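Local coordinates for protein orotidine 5'-phosphate decarboxylase (Sulfolobus solfataricus, PDB 4DBE) that probably catalyses the decarboxylation of orotidine 5'-monophosphate to UMP, the last step of de novo UMP synthesis, as a homodimer of TIM barrels, at residues G167-S172 and I186-Y191; T160-G165 and A181-I186; T144-I149 and G174-A179; L8-P13 and L33-D38. All blocks are in the same frame, centred on the assembly; numbering follows the deposited sequence. Where two conformers were deposited one is given.

Contact 1. Residues G167-S172 and I186-Y191; sequences GSQGGS and IGRSIY. With BMP (6-hydroxyuridine-5'-phosphate), chain C.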
# COMPACT_ATOMS: atom_id res chain seq x y z
N GLY A 167 -20.38 -7.93 6.63
CA GLY A 167 -20.40 -9.38 6.62
C GLY A 167 -19.28 -9.95 7.46
O GLY A 167 -19.37 -9.98 8.68
N SER A 168 -18.23 -10.41 6.79
CA SER A 168 -17.11 -11.07 7.47
C SER A 168 -16.61 -10.31 8.69
O SER A 168 -16.41 -10.90 9.76
CB SER A 168 -15.96 -11.30 6.48
OG SER A 168 -14.90 -12.00 7.10
N GLN A 169 -16.41 -9.00 8.55
CA GLN A 169 -15.83 -8.21 9.62
C GLN A 169 -16.81 -7.76 10.69
O GLN A 169 -16.39 -7.23 11.72
CB GLN A 169 -15.09 -6.99 9.06
CG GLN A 169 -13.78 -7.37 8.32
CD GLN A 169 -13.10 -6.14 7.72
OE1 GLN A 169 -12.58 -5.29 8.46
NE2 GLN A 169 -13.08 -6.06 6.39
N GLY A 170 -18.11 -7.92 10.44
CA GLY A 170 -19.12 -7.72 11.47
C GLY A 170 -20.21 -6.72 11.13
O GLY A 170 -21.26 -6.70 11.77
N GLY A 171 -19.98 -5.89 10.12
CA GLY A 171 -20.96 -4.89 9.75
C GLY A 171 -22.20 -5.56 9.19
O GLY A 171 -22.10 -6.48 8.39
N SER A 172 -23.37 -5.11 9.62
CA SER A 172 -24.63 -5.67 9.13
C SER A 172 -25.05 -4.92 7.87
O SER A 172 -25.09 -3.69 7.86
CB SER A 172 -25.72 -5.53 10.21
OG SER A 172 -26.96 -6.01 9.72
N ILE A 186 -17.99 -5.16 -0.25
CA ILE A 186 -18.19 -6.49 0.31
C ILE A 186 -17.35 -7.52 -0.44
O ILE A 186 -17.45 -7.63 -1.68
CB ILE A 186 -19.68 -6.89 0.26
CG1 ILE A 186 -20.54 -5.84 0.96
CG2 ILE A 186 -19.90 -8.27 0.88
CD1 ILE A 186 -22.01 -5.98 0.65
N GLY A 187 -16.53 -8.26 0.31
CA GLY A 187 -15.62 -9.22 -0.31
C GLY A 187 -16.01 -10.67 -0.01
O GLY A 187 -16.84 -11.27 -0.71
N ARG A 188 -15.42 -11.22 1.03
CA ARG A 188 -15.60 -12.64 1.37
C ARG A 188 -17.04 -13.15 1.46
O ARG A 188 -17.32 -14.29 1.09
CB ARG A 188 -14.86 -12.97 2.67
CG ARG A 188 -13.36 -13.03 2.51
CD ARG A 188 -12.68 -12.97 3.86
NE ARG A 188 -12.73 -11.63 4.43
CZ ARG A 188 -12.20 -11.31 5.61
NH1 ARG A 188 -11.62 -12.25 6.34
NH2 ARG A 188 -12.26 -10.07 6.07
N SER A 189 -17.96 -12.32 1.96
CA SER A 189 -19.34 -12.78 2.14
C SER A 189 -19.99 -13.07 0.80
O SER A 189 -20.99 -13.77 0.73
CB SER A 189 -20.18 -11.75 2.91
OG SER A 189 -19.77 -11.71 4.26
N ILE A 190 -19.43 -12.50 -0.27
CA ILE A 190 -19.88 -12.81 -1.62
C ILE A 190 -18.99 -13.87 -2.26
O ILE A 190 -19.47 -14.95 -2.61
CB ILE A 190 -19.97 -11.56 -2.52
CG1 ILE A 190 -21.07 -10.62 -2.00
CG2 ILE A 190 -20.25 -11.96 -3.99
CD1 ILE A 190 -20.98 -9.19 -2.55
N TYR A 191 -17.70 -13.59 -2.40
CA TYR A 191 -16.85 -14.46 -3.24
C TYR A 191 -16.49 -15.83 -2.65
O TYR A 191 -16.15 -16.75 -3.40
CB TYR A 191 -15.61 -13.72 -3.77
CG TYR A 191 -14.55 -13.32 -2.76
CD1 TYR A 191 -13.83 -14.27 -2.03
CD2 TYR A 191 -14.21 -11.98 -2.58
CE1 TYR A 191 -12.84 -13.89 -1.13
CE2 TYR A 191 -13.22 -11.59 -1.68
CZ TYR A 191 -12.53 -12.54 -0.97
OH TYR A 191 -11.54 -12.16 -0.07
P BMP C . -14.22 -8.44 3.25
OP1 BMP C . -14.07 -8.17 4.68
OP2 BMP C . -13.95 -9.95 2.72
OP3 BMP C . -15.73 -8.12 2.85
O5' BMP C . -13.34 -7.43 2.38
C5' BMP C . -13.26 -6.04 2.70
C4' BMP C . -12.55 -5.28 1.60
O4' BMP C . -12.46 -3.88 1.98
C3' BMP C . -11.12 -5.74 1.31
O3' BMP C . -10.81 -5.51 -0.06
C2' BMP C . -10.30 -4.79 2.18
O2' BMP C . -8.97 -4.61 1.75
C1' BMP C . -11.11 -3.49 2.08
N1 BMP C . -10.97 -2.60 3.24
C2 BMP C . -11.22 -3.02 4.50
O2 BMP C . -11.55 -4.16 4.72
N3 BMP C . -11.08 -2.18 5.54
C4 BMP C . -10.72 -0.88 5.37
O4 BMP C . -10.61 -0.13 6.33
C5 BMP C . -10.47 -0.42 4.06
C6 BMP C . -10.61 -1.29 3.01
O1 BMP C . -10.40 -0.88 1.76
O HOH W 1 -17.51 -9.93 3.46
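Gln-169 and Arg-188 meet at the phosphate of 6-hydroxyuridine-5'-phosphate, with Gln-169 CG 3.8 Å from Arg-188 NH2. In one of the two modelled conformers of Ser-168, OG lies over the centre of the guanidinium face, a non-bonded contact whose angles to the nitrogens are too poor for hydrogen bonding. The guanidinium keeps its edge for the ligand: Arg-188 NE binds OP2 at 2.7 Å and NH2 binds OP1, while the backbone N of Arg-188 also donates to OP2, nearly straight at 170°. Arg-188 thus wraps OP2 between its main chain and its side chain, which bends at chi3 (-73°) to bring NE back. A lysine in its place, with a single amine, would probably lose the paired bonds to OP2 and OP1, leaving one oxygen short of a donor. Gln-169 NE2 serves two acceptors of the ligand, OP1 at 2.9 Å and the pyrimidine O2 at 3.0 Å, and Ser-115 holds its OE1. Gly-187 N donates to OP3, which also receives a bond from a water held by Ser-189 N. Gly-187 is the N-cap of helix 188-191, so the helix start faces the phosphate, as in many TIM-barrel phosphate sites. The loop that follows strand 160-163 meets the first turn of this helix beside the phosphate; Tyr-67 of the second subunit makes a cation-pi contact with Arg-188, and helix 196-213 backs Ile-190.

Contact 2. Residues T160-G165 and A181-I186; sequences TIVSPG and ADYEII. With BMP (6-hydroxyuridine-5'-phosphate), chain C.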
# COMPACT_ATOMS: atom_id res chain seq x y z
N THR A 160 -18.32 11.10 -2.20
CA THR A 160 -18.75 9.71 -2.31
C THR A 160 -18.10 8.96 -1.16
O THR A 160 -16.89 9.04 -0.98
CB THR A 160 -18.32 9.07 -3.65
OG1 THR A 160 -18.90 9.79 -4.75
CG2 THR A 160 -18.77 7.60 -3.73
N ILE A 161 -18.89 8.25 -0.35
CA ILE A 161 -18.35 7.54 0.80
C ILE A 161 -18.54 6.06 0.56
O ILE A 161 -19.65 5.63 0.28
CB ILE A 161 -19.06 7.97 2.11
CG1 ILE A 161 -18.84 9.47 2.35
CG2 ILE A 161 -18.55 7.15 3.29
CD1 ILE A 161 -19.45 9.95 3.66
N VAL A 162 -17.46 5.29 0.61
CA VAL A 162 -17.54 3.83 0.43
C VAL A 162 -17.12 3.15 1.71
O VAL A 162 -16.17 3.59 2.38
CB VAL A 162 -16.70 3.33 -0.79
CG1 VAL A 162 -17.24 3.95 -2.06
CG2 VAL A 162 -15.22 3.66 -0.60
N SER A 163 -17.84 2.10 2.09
CA SER A 163 -17.66 1.51 3.40
C SER A 163 -17.51 -0.01 3.36
O SER A 163 -18.46 -0.73 3.03
CB SER A 163 -18.83 1.88 4.31
OG SER A 163 -18.92 3.30 4.42
N PRO A 164 -16.32 -0.49 3.72
CA PRO A 164 -16.04 -1.93 3.82
C PRO A 164 -16.18 -2.42 5.27
O PRO A 164 -16.34 -1.59 6.17
CB PRO A 164 -14.58 -2.01 3.37
CG PRO A 164 -13.99 -0.75 3.91
CD PRO A 164 -15.09 0.31 3.90
N GLY A 165 -16.10 -3.74 5.48
CA GLY A 165 -16.20 -4.33 6.81
C GLY A 165 -17.57 -4.93 7.03
O GLY A 165 -17.99 -5.20 8.19
N ALA A 181 -23.08 6.39 4.22
CA ALA A 181 -22.27 5.95 3.07
C ALA A 181 -23.12 5.87 1.80
O ALA A 181 -24.33 5.69 1.87
CB ALA A 181 -21.63 4.59 3.35
N ASP A 182 -22.47 6.01 0.65
CA ASP A 182 -23.15 5.78 -0.62
C ASP A 182 -23.15 4.30 -1.02
O ASP A 182 -24.14 3.78 -1.54
CB ASP A 182 -22.46 6.60 -1.71
CG ASP A 182 -22.58 8.08 -1.44
OD1 ASP A 182 -23.66 8.64 -1.74
OD2 ASP A 182 -21.62 8.67 -0.91
N TYR A 183 -22.03 3.62 -0.77
CA TYR A 183 -21.84 2.24 -1.21
C TYR A 183 -21.17 1.42 -0.13
O TYR A 183 -20.37 1.94 0.66
CB TYR A 183 -20.99 2.23 -2.49
CG TYR A 183 -21.61 3.04 -3.59
CD1 TYR A 183 -22.82 2.66 -4.16
CD2 TYR A 183 -21.02 4.22 -4.05
CE1 TYR A 183 -23.41 3.41 -5.16
CE2 TYR A 183 -21.60 4.97 -5.06
CZ TYR A 183 -22.80 4.56 -5.60
OH TYR A 183 -23.39 5.29 -6.60
N GLU A 184 -21.49 0.13 -0.09
CA GLU A 184 -20.83 -0.77 0.84
C GLU A 184 -19.94 -1.73 0.06
O GLU A 184 -20.35 -2.30 -0.96
CB GLU A 184 -21.83 -1.52 1.72
CG GLU A 184 -22.54 -0.58 2.69
CD GLU A 184 -23.53 -1.26 3.61
OE1 GLU A 184 -23.63 -2.51 3.57
OE2 GLU A 184 -24.21 -0.53 4.38
N ILE A 185 -18.72 -1.88 0.54
CA ILE A 185 -17.74 -2.74 -0.09
C ILE A 185 -17.82 -4.11 0.55
O ILE A 185 -17.70 -4.23 1.78
CB ILE A 185 -16.33 -2.19 0.12
CG1 ILE A 185 -16.17 -0.86 -0.61
CG2 ILE A 185 -15.29 -3.20 -0.38
CD1 ILE A 185 -14.95 -0.05 -0.16
N ILE A 186 -17.99 -5.16 -0.25
CA ILE A 186 -18.19 -6.49 0.31
C ILE A 186 -17.35 -7.52 -0.44
O ILE A 186 -17.45 -7.63 -1.68
CB ILE A 186 -19.68 -6.89 0.26
CG1 ILE A 186 -20.54 -5.84 0.96
CG2 ILE A 186 -19.90 -8.27 0.88
CD1 ILE A 186 -22.01 -5.98 0.65
P BMP C . -14.22 -8.44 3.25
OP1 BMP C . -14.07 -8.17 4.68
OP2 BMP C . -13.95 -9.95 2.72
OP3 BMP C . -15.73 -8.12 2.85
O5' BMP C . -13.34 -7.43 2.38
C5' BMP C . -13.26 -6.04 2.70
C4' BMP C . -12.55 -5.28 1.60
O4' BMP C . -12.46 -3.88 1.98
C3' BMP C . -11.12 -5.74 1.31
O3' BMP C . -10.81 -5.51 -0.06
C2' BMP C . -10.30 -4.79 2.18
O2' BMP C . -8.97 -4.61 1.75
C1' BMP C . -11.11 -3.49 2.08
N1 BMP C . -10.97 -2.60 3.24
C2 BMP C . -11.22 -3.02 4.50
O2 BMP C . -11.55 -4.16 4.72
N3 BMP C . -11.08 -2.18 5.54
C4 BMP C . -10.72 -0.88 5.37
O4 BMP C . -10.61 -0.13 6.33
C5 BMP C . -10.47 -0.42 4.06
C6 BMP C . -10.61 -1.29 3.01
O1 BMP C . -10.40 -0.88 1.76
O HOH W 2 -16.53 -5.70 3.55
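With CG anti to the carbonyl carbon (chi1 -63°), Asp-182 turns its carboxylate back toward the start of strand 160-163, where OD2 accepts from Ile-161 N at 2.8 Å through its anti lone pair. Ile-185 likewise sets CG1 anti to its carbonyl carbon (chi1 -66°), which carries CD1 to within 3.7 Å of Val-162 CG2. The carboxylate bond takes over where the strand ladder has not yet begun, and Arg-153 forms a salt bridge with the same OD2, so this oxygen is gripped from two sources. Ile-161 O is shared in turn by the backbone N atoms of Asp-182 and Tyr-183. From there the parallel ladder runs on through Ser-163 N to Tyr-183 O and Ile-185 N to Ser-163 O, the last bond arriving from above the carbonyl plane. These are the seventh and eighth strands of the closed eight-stranded TIM barrel, joined by a beta-alpha-beta crossover through helix 175-179. On the face shared by Ser-163 and Glu-184, Ser-163 OG sits 3.2 Å from Ala-181 CB and bonds to Val-141 O, while the Glu-184 carboxylate accepts from Gly-174 N and Val-177 N. On the other face, Thr-160 CG2 and Val-162 CG1 lie at the edge of the Tyr-183 ring. At the C-terminal ends, Pro-164 and Ile-185 lie side by side, CB to CB 3.7 Å, and both touch the ribose: Pro-164 CB is 3.2 Å from O4' of the ligand. A water bound by Gly-165 N links the same strand ends to the phosphate.

Contact 3. Residues T144-I149 and G174-A179; sequences TKLDHI and GDAVCA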
# COMPACT_ATOMS: atom_id res chain seq x y z
N THR A 144 -17.79 -0.62 10.03
CA THR A 144 -17.77 -1.01 11.43
C THR A 144 -17.62 0.21 12.33
O THR A 144 -17.58 0.09 13.56
CB THR A 144 -16.58 -1.92 11.73
OG1 THR A 144 -15.39 -1.31 11.20
CG2 THR A 144 -16.77 -3.30 11.10
N LYS A 145 -17.53 1.38 11.71
CA LYS A 145 -17.35 2.64 12.43
C LYS A 145 -18.46 3.61 12.05
O LYS A 145 -18.21 4.67 11.48
CB LYS A 145 -15.99 3.25 12.06
CG LYS A 145 -14.81 2.28 12.12
CD LYS A 145 -14.51 1.87 13.56
CE LYS A 145 -13.43 0.78 13.62
NZ LYS A 145 -12.12 1.24 13.08
N LEU A 146 -19.70 3.25 12.36
CA LEU A 146 -20.86 3.98 11.84
C LEU A 146 -20.89 5.45 12.25
O LEU A 146 -21.35 6.30 11.48
CB LEU A 146 -22.16 3.28 12.26
CG LEU A 146 -22.33 1.84 11.77
CD1 LEU A 146 -23.64 1.22 12.28
CD2 LEU A 146 -22.25 1.79 10.24
N ASP A 147 -20.40 5.75 13.44
CA ASP A 147 -20.41 7.13 13.93
C ASP A 147 -19.43 7.97 13.13
O ASP A 147 -19.67 9.15 12.89
CB ASP A 147 -20.04 7.17 15.41
CG ASP A 147 -18.86 6.28 15.73
OD1 ASP A 147 -18.60 5.34 14.94
OD2 ASP A 147 -18.21 6.53 16.77
N HIS A 148 -18.33 7.35 12.72
CA HIS A 148 -17.40 8.05 11.83
C HIS A 148 -18.02 8.29 10.46
O HIS A 148 -17.81 9.34 9.87
CB HIS A 148 -16.05 7.34 11.73
CG HIS A 148 -15.26 7.40 13.00
ND1 HIS A 148 -15.47 6.52 14.04
CD2 HIS A 148 -14.31 8.26 13.41
CE1 HIS A 148 -14.66 6.82 15.03
NE2 HIS A 148 -13.94 7.87 14.68
N ILE A 149 -18.80 7.33 9.96
CA ILE A 149 -19.50 7.52 8.70
C ILE A 149 -20.40 8.74 8.74
O ILE A 149 -20.37 9.60 7.86
CB ILE A 149 -20.32 6.29 8.27
CG1 ILE A 149 -19.39 5.12 7.91
CG2 ILE A 149 -21.17 6.62 7.05
CD1 ILE A 149 -20.15 3.81 7.62
N GLY A 174 -26.19 -2.73 4.96
CA GLY A 174 -27.08 -1.59 4.94
C GLY A 174 -26.85 -0.57 6.05
O GLY A 174 -27.23 0.59 5.90
N ASP A 175 -26.23 -0.99 7.15
CA ASP A 175 -26.00 -0.07 8.27
C ASP A 175 -25.13 1.10 7.84
O ASP A 175 -25.33 2.23 8.28
CB ASP A 175 -25.37 -0.78 9.47
CG ASP A 175 -26.39 -1.54 10.31
OD1 ASP A 175 -27.55 -1.64 9.87
OD2 ASP A 175 -26.04 -2.04 11.39
N ALA A 176 -24.15 0.84 6.98
CA ALA A 176 -23.25 1.91 6.55
C ALA A 176 -23.99 2.90 5.66
O ALA A 176 -23.89 4.11 5.85
CB ALA A 176 -22.00 1.33 5.85
N VAL A 177 -24.78 2.40 4.72
CA VAL A 177 -25.58 3.28 3.88
C VAL A 177 -26.53 4.09 4.76
O VAL A 177 -26.69 5.30 4.58
CB VAL A 177 -26.36 2.50 2.83
CG1 VAL A 177 -27.27 3.45 2.04
CG2 VAL A 177 -25.39 1.80 1.87
N CYS A 178 -27.15 3.42 5.74
CA CYS A 178 -28.04 4.11 6.68
C CYS A 178 -27.32 5.20 7.45
O CYS A 178 -27.90 6.26 7.74
CB CYS A 178 -28.66 3.10 7.65
SG CYS A 178 -29.98 2.13 6.91
N ALA A 179 -26.06 4.96 7.78
CA ALA A 179 -25.29 5.93 8.54
C ALA A 179 -24.69 7.06 7.69
O ALA A 179 -24.07 7.99 8.23
CB ALA A 179 -24.21 5.23 9.38
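Leu-146 and Ile-149, one turn apart on helix 146-155, present their aliphatic branches to the short helix 175-179, and apolar contacts form one part of the junction. Ile-149 CD1 reaches Ala-176 CB at 3.6 Å, while its other branch, CG2, lies 4.1 Å from Ala-179 CB. The two branches thus divide between two alanines one turn apart on one side of the partner helix. CG1 stands anti to the carbonyl carbon (chi1 -68°), which is what sends CD1 toward Ala-176. Leu-146 shares Ala-179, CB to CB 4.0 Å, and sends CD2 toward Ala-176; its CD1 approaches Asp-175 CB, the two side chains crossing at a slant. Small alanine methyls let the backbones come near, with the CA atoms of Leu-146 and Ala-179 only 5.9 Å apart.

A second kind of contact sets methyl groups against polar atoms. Leu-146 CD2 rests 3.7 Å from Asp-175 O. Ile-149 CG2 is 3.4 Å from Ala-179 O, a carbonyl that accepts a hydrogen bond from Thr-150 OG1.

Both helices belong to the outer layer of the barrel. Gly-174 stands at the N-cap position of helix 175-179, whose first turn is tied to Glu-184 on strand 183-186, and Cys-178 is joined to Cys-214 by a disulfide. Beneath, Ile-149 and Ala-176 both pack on Ser-163 of strand 160-163, and Ile-149 also on Val-141 of strand 138-141.

Contact 4. Residues L8-P13 and L33-D38; sequences LAMDKP and LPLVLD. With BMP (6-hydroxyuridine-5'-phosphate), chain C.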
# COMPACT_ATOMS: atom_id res chain seq x y z
N LEU A 8 -18.30 -4.90 -5.20
CA LEU A 8 -17.66 -6.20 -4.98
C LEU A 8 -16.18 -6.01 -4.74
O LEU A 8 -15.48 -5.41 -5.57
CB LEU A 8 -17.88 -7.09 -6.20
CG LEU A 8 -17.08 -8.41 -6.21
CD1 LEU A 8 -17.61 -9.31 -5.12
CD2 LEU A 8 -17.18 -9.07 -7.58
N ALA A 9 -15.69 -6.49 -3.60
CA ALA A 9 -14.26 -6.46 -3.35
C ALA A 9 -13.66 -7.74 -3.95
O ALA A 9 -13.64 -8.79 -3.31
CB ALA A 9 -13.94 -6.35 -1.86
N MET A 10 -13.24 -7.63 -5.20
CA MET A 10 -12.66 -8.78 -5.89
C MET A 10 -11.21 -8.95 -5.47
O MET A 10 -10.28 -8.48 -6.14
CB MET A 10 -12.79 -8.63 -7.41
CG MET A 10 -12.56 -9.93 -8.17
SD MET A 10 -12.98 -9.72 -9.91
CE MET A 10 -14.50 -8.81 -9.74
N ASP A 11 -11.02 -9.62 -4.34
CA ASP A 11 -9.69 -9.91 -3.81
C ASP A 11 -9.27 -11.33 -4.16
O ASP A 11 -8.19 -11.77 -3.80
CB ASP A 11 -9.71 -9.73 -2.29
CG ASP A 11 -9.94 -8.30 -1.89
OD1 ASP A 11 -9.36 -7.41 -2.56
OD2 ASP A 11 -10.71 -8.04 -0.93
N LYS A 12 -10.17 -12.03 -4.85
CA LYS A 12 -9.99 -13.41 -5.26
C LYS A 12 -10.77 -13.54 -6.56
O LYS A 12 -11.80 -12.90 -6.73
CB LYS A 12 -10.57 -14.36 -4.19
CG LYS A 12 -10.36 -15.85 -4.47
CD LYS A 12 -11.14 -16.75 -3.49
CE LYS A 12 -10.65 -16.60 -2.04
NZ LYS A 12 -11.06 -17.79 -1.20
N PRO A 13 -10.27 -14.35 -7.50
CA PRO A 13 -10.98 -14.49 -8.78
C PRO A 13 -12.39 -15.09 -8.67
O PRO A 13 -12.62 -16.00 -7.88
CB PRO A 13 -10.09 -15.47 -9.56
CG PRO A 13 -8.74 -15.34 -8.94
CD PRO A 13 -8.99 -15.07 -7.49
N LEU A 33 -5.15 -6.04 -4.66
CA LEU A 33 -3.80 -6.48 -5.00
C LEU A 33 -3.65 -8.01 -5.11
O LEU A 33 -3.01 -8.50 -6.02
CB LEU A 33 -2.78 -5.88 -4.03
CG LEU A 33 -1.31 -6.12 -4.38
CD1 LEU A 33 -1.02 -5.75 -5.87
CD2 LEU A 33 -0.40 -5.36 -3.44
N PRO A 34 -4.25 -8.77 -4.18
CA PRO A 34 -4.14 -10.23 -4.32
C PRO A 34 -4.64 -10.74 -5.68
O PRO A 34 -4.05 -11.65 -6.25
CB PRO A 34 -5.03 -10.76 -3.19
CG PRO A 34 -5.07 -9.66 -2.18
CD PRO A 34 -5.03 -8.38 -2.98
N LEU A 35 -5.74 -10.17 -6.17
CA LEU A 35 -6.26 -10.54 -7.48
C LEU A 35 -5.25 -10.24 -8.60
O LEU A 35 -4.93 -11.11 -9.42
CB LEU A 35 -7.58 -9.82 -7.77
CG LEU A 35 -8.16 -10.16 -9.15
CD1 LEU A 35 -8.78 -11.54 -9.15
CD2 LEU A 35 -9.16 -9.14 -9.58
N VAL A 36 -4.73 -9.02 -8.62
CA VAL A 36 -3.82 -8.61 -9.69
C VAL A 36 -2.52 -9.42 -9.65
O VAL A 36 -1.98 -9.78 -10.71
CB VAL A 36 -3.53 -7.09 -9.67
CG1 VAL A 36 -2.52 -6.72 -10.76
CG2 VAL A 36 -4.82 -6.29 -9.87
N LEU A 37 -2.04 -9.72 -8.45
CA LEU A 37 -0.86 -10.58 -8.31
C LEU A 37 -1.11 -11.99 -8.86
O LEU A 37 -0.20 -12.61 -9.42
CB LEU A 37 -0.43 -10.68 -6.84
CG LEU A 37 0.10 -9.40 -6.17
CD1 LEU A 37 0.38 -9.67 -4.71
CD2 LEU A 37 1.34 -8.88 -6.86
N ASP A 38 -2.33 -12.49 -8.68
CA ASP A 38 -2.68 -13.83 -9.16
C ASP A 38 -2.80 -13.85 -10.68
O ASP A 38 -2.20 -14.70 -11.34
CB ASP A 38 -4.00 -14.32 -8.55
CG ASP A 38 -3.83 -14.90 -7.16
OD1 ASP A 38 -2.67 -15.10 -6.74
OD2 ASP A 38 -4.86 -15.14 -6.49
P BMP C . -14.22 -8.44 3.25
OP1 BMP C . -14.07 -8.17 4.68
OP2 BMP C . -13.95 -9.95 2.72
OP3 BMP C . -15.73 -8.12 2.85
O5' BMP C . -13.34 -7.43 2.38
C5' BMP C . -13.26 -6.04 2.70
C4' BMP C . -12.55 -5.28 1.60
O4' BMP C . -12.46 -3.88 1.98
C3' BMP C . -11.12 -5.74 1.31
O3' BMP C . -10.81 -5.51 -0.06
C2' BMP C . -10.30 -4.79 2.18
O2' BMP C . -8.97 -4.61 1.75
C1' BMP C . -11.11 -3.49 2.08
N1 BMP C . -10.97 -2.60 3.24
C2 BMP C . -11.22 -3.02 4.50
O2 BMP C . -11.55 -4.16 4.72
N3 BMP C . -11.08 -2.18 5.54
C4 BMP C . -10.72 -0.88 5.37
O4 BMP C . -10.61 -0.13 6.33
C5 BMP C . -10.47 -0.42 4.06
C6 BMP C . -10.61 -1.29 3.01
O1 BMP C . -10.40 -0.88 1.76
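Met-10, at the end of strand 6-10, meets Leu-35 of helix 33-39 with both its backbone and its side chain. Its carbonyl O lies 3.4 Å from Leu-35 CB, and its CG lies 3.8 Å from Leu-35 CD2, with SD close to the same methyl. Met-10 is also the centre of an inverse gamma turn, closed by a weak bond, at which the chain leaves the strand. Next, Asp-11 divides its roles. Its carbonyl O touches Pro-34 CB at 3.4 Å, whereas its side chain faces the ligand, OD2 accepting from the ribose O3' at 2.7 Å. The contact with helix 33-39 therefore lies directly behind a residue that grips the sugar. Lys-12 sends its amine to Asn-192 instead, but its carbonyl carbon still borders Leu-35 CD1. Pro-13 completes the walk: its N is 3.6 Å from Leu-35 CD1 and its CG 3.8 Å from that methyl, ring and leucine sliding past each other in opposite directions. In Leu-35, chi1 (179°) points CG at residues 8-13, and chi2 (76°) turns CD2 to Met-10 and CD1 to Pro-13. With an alanine here the two methyls would be gone, which is likely to leave a gap beside Met-10 and Pro-13. Asp-38, beyond Pro-13, forms a salt bridge with Arg-75 of the second subunit. Strand 6-10 lies between strands 28-32 and 183-186 in the barrel, helix 16-22 covers Met-10 through Leu-19, and Val-36 of helix 33-39 packs on Val-31 and Phe-60.

Contacts 1, 2 and 4 share one ligand, illustrating how a TIM barrel builds its site from the C-terminal ends of its strands: contact 1 holds the phosphate and reaches the pyrimidine, contact 2 lies against the ribose and base, and contact 4 binds the sugar hydroxyl. Contacts 1 and 2 have centres about 12 Å apart and share Ile-186, whose O is 2.8 Å from Ala-9 N of contact 4, probably one of the hydrogen bonds that join the last strand to the first. Contact 3 stands behind contact 2, their centres about 9 Å apart, with the side chain of Ile-149 about 10 Å from the ligand. Contacts 3 and 4 do not touch; their centres are about 25 Å apart.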